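Probable glutamine synthetase (Pseudomonas aeruginosa, PDB 4HPP) belongs to the glutamine synthetase family, pairing an N-terminal beta domain with a larger catalytic domain in a six-chain assembly. Local coordinates at residues Gln194-Arg206 / Met336-Ala348. Residues are numbered along the deposited sequence; the frame is centred on the assembly and turned at random.
Sequences QGVAAADRAVNVR and MDATTCPHLAMAA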
# COMPACT_ATOMS: atom_id res chain seq x y z
N GLN A 194 -16.55 16.71 -44.00
CA GLN A 194 -17.56 17.40 -44.78
C GLN A 194 -18.92 17.37 -44.11
O GLN A 194 -19.31 16.37 -43.62
CB GLN A 194 -17.64 16.83 -46.18
CG GLN A 194 -18.43 17.70 -47.15
CD GLN A 194 -18.61 17.03 -48.52
OE1 GLN A 194 -19.29 17.56 -49.41
NE2 GLN A 194 -18.02 15.86 -48.67
N GLY A 195 -19.61 18.48 -44.02
CA GLY A 195 -20.95 18.46 -43.50
C GLY A 195 -21.08 18.01 -42.06
O GLY A 195 -20.44 18.57 -41.15
N VAL A 196 -21.96 17.02 -41.86
CA VAL A 196 -22.50 16.64 -40.56
C VAL A 196 -21.35 15.99 -39.81
O VAL A 196 -21.13 16.24 -38.60
CB VAL A 196 -23.69 15.67 -40.69
CG1 VAL A 196 -24.16 15.18 -39.33
CG2 VAL A 196 -24.88 16.32 -41.40
N ALA A 197 -20.60 15.19 -40.56
CA ALA A 197 -19.44 14.50 -40.02
C ALA A 197 -18.52 15.50 -39.29
O ALA A 197 -17.94 15.16 -38.26
CB ALA A 197 -18.70 13.69 -41.10
N ALA A 198 -18.44 16.74 -39.77
CA ALA A 198 -17.58 17.77 -39.13
C ALA A 198 -18.06 18.07 -37.70
O ALA A 198 -17.25 17.98 -36.77
CB ALA A 198 -17.49 19.03 -39.99
N ALA A 199 -19.36 18.33 -37.51
CA ALA A 199 -19.94 18.41 -36.14
C ALA A 199 -19.88 17.11 -35.30
O ALA A 199 -19.60 17.16 -34.09
CB ALA A 199 -21.36 18.95 -36.19
N ASP A 200 -20.10 15.95 -35.94
CA ASP A 200 -19.90 14.67 -35.22
C ASP A 200 -18.48 14.61 -34.65
O ASP A 200 -18.28 14.21 -33.47
CB ASP A 200 -20.17 13.47 -36.10
CG ASP A 200 -21.62 13.39 -36.57
OD1 ASP A 200 -21.92 12.48 -37.37
OD2 ASP A 200 -22.46 14.23 -36.15
N ARG A 201 -17.52 15.05 -35.47
CA ARG A 201 -16.11 15.08 -35.02
C ARG A 201 -15.96 15.97 -33.77
O ARG A 201 -15.35 15.55 -32.77
CB ARG A 201 -15.19 15.49 -36.17
CG ARG A 201 -13.71 15.37 -35.94
CD ARG A 201 -13.02 15.31 -37.30
NE ARG A 201 -13.26 14.00 -37.94
CZ ARG A 201 -12.71 13.51 -39.06
NH1 ARG A 201 -11.84 14.18 -39.76
NH2 ARG A 201 -13.06 12.31 -39.45
N ALA A 202 -16.58 17.14 -33.79
CA ALA A 202 -16.46 18.02 -32.66
C ALA A 202 -16.96 17.25 -31.44
O ALA A 202 -16.28 17.16 -30.43
CB ALA A 202 -17.24 19.28 -32.90
N VAL A 203 -18.10 16.56 -31.55
CA VAL A 203 -18.64 15.81 -30.38
C VAL A 203 -17.67 14.67 -29.98
O VAL A 203 -17.29 14.57 -28.80
CB VAL A 203 -20.06 15.24 -30.64
CG1 VAL A 203 -20.47 14.23 -29.55
CG2 VAL A 203 -21.08 16.36 -30.77
N ASN A 204 -17.28 13.85 -30.95
CA ASN A 204 -16.31 12.79 -30.74
C ASN A 204 -15.02 13.26 -30.07
O ASN A 204 -14.55 12.63 -29.11
CB ASN A 204 -15.89 12.19 -32.07
CG ASN A 204 -16.99 11.45 -32.75
OD1 ASN A 204 -17.94 10.99 -32.14
ND2 ASN A 204 -16.86 11.31 -34.04
N VAL A 205 -14.45 14.35 -30.57
CA VAL A 205 -13.25 14.91 -29.89
C VAL A 205 -13.51 15.21 -28.39
O VAL A 205 -12.61 14.99 -27.55
CB VAL A 205 -12.66 16.15 -30.58
CG1 VAL A 205 -11.67 16.85 -29.69
CG2 VAL A 205 -11.99 15.78 -31.91
N ARG A 206 -14.71 15.68 -28.04
CA ARG A 206 -14.96 16.01 -26.65
C ARG A 206 -15.19 14.76 -25.79
O ARG A 206 -14.72 14.67 -24.59
CB ARG A 206 -16.18 16.90 -26.56
CG ARG A 206 -15.95 18.25 -27.18
CD ARG A 206 -17.25 18.79 -27.77
NE ARG A 206 -17.00 20.08 -28.40
CZ ARG A 206 -17.88 21.09 -28.46
NH1 ARG A 206 -19.08 20.93 -27.90
NH2 ARG A 206 -17.55 22.25 -29.09
N MET A 336 -16.80 31.19 -30.15
CA MET A 336 -17.43 29.89 -30.00
C MET A 336 -16.71 29.18 -28.89
O MET A 336 -15.53 29.44 -28.68
CB MET A 336 -17.38 29.12 -31.29
CG MET A 336 -18.24 27.88 -31.22
SD MET A 336 -18.13 26.85 -32.70
CE MET A 336 -19.32 27.62 -33.84
N ASP A 337 -17.45 28.38 -28.12
CA ASP A 337 -16.89 27.65 -26.98
C ASP A 337 -17.50 26.25 -26.89
O ASP A 337 -18.38 25.88 -27.73
CB ASP A 337 -16.99 28.45 -25.68
CG ASP A 337 -18.42 28.78 -25.26
OD1 ASP A 337 -18.72 29.99 -25.09
OD2 ASP A 337 -19.23 27.85 -25.06
N ALA A 338 -17.02 25.42 -25.96
CA ALA A 338 -17.48 24.01 -25.93
C ALA A 338 -18.82 23.75 -25.22
O ALA A 338 -19.28 22.60 -25.15
CB ALA A 338 -16.41 23.12 -25.37
N THR A 339 -19.45 24.81 -24.68
CA THR A 339 -20.78 24.68 -24.10
C THR A 339 -21.82 24.60 -25.21
O THR A 339 -22.99 24.32 -24.97
CB THR A 339 -21.16 25.85 -23.14
OG1 THR A 339 -21.20 27.06 -23.89
CG2 THR A 339 -20.16 25.99 -22.05
N THR A 340 -21.39 24.82 -26.45
CA THR A 340 -22.31 24.63 -27.60
C THR A 340 -22.69 23.21 -27.93
O THR A 340 -22.10 22.27 -27.43
CB THR A 340 -21.72 25.15 -28.91
OG1 THR A 340 -20.48 24.46 -29.16
CG2 THR A 340 -21.53 26.64 -28.79
N CYS A 341 -23.71 23.07 -28.78
CA CYS A 341 -24.01 21.83 -29.48
C CYS A 341 -23.36 21.86 -30.90
O CYS A 341 -23.88 22.48 -31.81
CB CYS A 341 -25.52 21.58 -29.48
SG CYS A 341 -26.04 20.42 -30.78
N PRO A 342 -22.21 21.20 -31.10
CA PRO A 342 -21.51 21.32 -32.43
C PRO A 342 -22.42 21.48 -33.68
O PRO A 342 -22.18 22.37 -34.51
CB PRO A 342 -20.71 20.02 -32.50
CG PRO A 342 -20.43 19.68 -31.07
CD PRO A 342 -21.44 20.36 -30.16
N HIS A 343 -23.44 20.65 -33.81
CA HIS A 343 -24.46 20.72 -34.89
C HIS A 343 -25.28 21.92 -34.92
O HIS A 343 -25.55 22.43 -36.00
CB HIS A 343 -25.40 19.60 -34.73
CG HIS A 343 -24.70 18.29 -34.55
ND1 HIS A 343 -24.44 17.78 -33.35
CD2 HIS A 343 -24.19 17.40 -35.49
CE1 HIS A 343 -23.78 16.60 -33.50
NE2 HIS A 343 -23.64 16.37 -34.81
N LEU A 344 -25.75 22.40 -33.75
CA LEU A 344 -26.54 23.61 -33.71
C LEU A 344 -25.66 24.83 -34.03
O LEU A 344 -26.01 25.69 -34.83
CB LEU A 344 -27.29 23.75 -32.38
CG LEU A 344 -28.09 25.04 -32.18
CD1 LEU A 344 -29.23 25.06 -33.19
CD2 LEU A 344 -28.59 25.21 -30.76
N ALA A 345 -24.48 24.86 -33.43
CA ALA A 345 -23.56 25.94 -33.65
C ALA A 345 -23.16 26.03 -35.11
O ALA A 345 -23.28 27.11 -35.68
CB ALA A 345 -22.36 25.81 -32.75
N MET A 346 -22.69 24.92 -35.72
CA MET A 346 -22.24 24.98 -37.12
C MET A 346 -23.42 25.34 -38.04
O MET A 346 -23.30 26.25 -38.85
CB MET A 346 -21.55 23.68 -37.52
CG MET A 346 -21.32 23.44 -39.02
SD MET A 346 -20.32 21.96 -39.13
CE MET A 346 -20.24 21.64 -40.92
N ALA A 347 -24.56 24.67 -37.89
CA ALA A 347 -25.83 25.04 -38.57
C ALA A 347 -26.12 26.52 -38.51
O ALA A 347 -26.41 27.13 -39.53
CB ALA A 347 -27.03 24.27 -38.00
N ALA A 348 -26.06 27.11 -37.32
CA ALA A 348 -26.34 28.55 -37.16
C ALA A 348 -25.40 29.45 -38.00
O ALA A 348 -25.84 30.45 -38.60
CB ALA A 348 -26.29 28.93 -35.70
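Ala199 and Pro342 mark where the helices of 194-206 and 336-348 come together, their axes 8.8 Å apart and inclined at 140°, closer to antiparallel than parallel. Pro342, in the first turn of its helix, where the missing backbone N-H costs nothing, is a knob in a hole formed by Ala199, Ala202, Val203 and Arg206. The small alanines let the ring in: Ala202 CB lies 3.6 Å from Pro342 CB, while Val203 CG2 touches Pro342 CG.

One turn on, Met346 reaches past Ala199 with its chain fully extended, CG anti to the backbone N (chi1 165°), and brings CE to Gly195 O, 3.1 Å away, with Ala198 CB beside it; the unbranched chain is long enough to carry its methyl to the start of helix 196-206. His343 also reaches across to this helix, toward Asp200. Ala199 CB lies over one face of its ring, and His343 NE2 donates in the ring plane to Asp200 OD2, 2.8 Å away and almost straight at 173°. The other carboxylate oxygen of Asp200 forms a salt bridge with Arg109, so both oxygens of this buried acid are engaged.

At the other end, the long Arg206 slides its guanidinium between Ala338 on one face and Pro342 CG on the other. From its edge, NH1 makes a weak bond to Thr340 O at 3.3 Å, and NH2 bonds weakly to His132.

This buried crossing lies in the catalytic domain. Helix 108-121 adds Leu112 against Ala199, strand 124-137 packs Phe130 and His132 on Ala202, and strand 235-243 brings Val235 to Arg206 and Ala338.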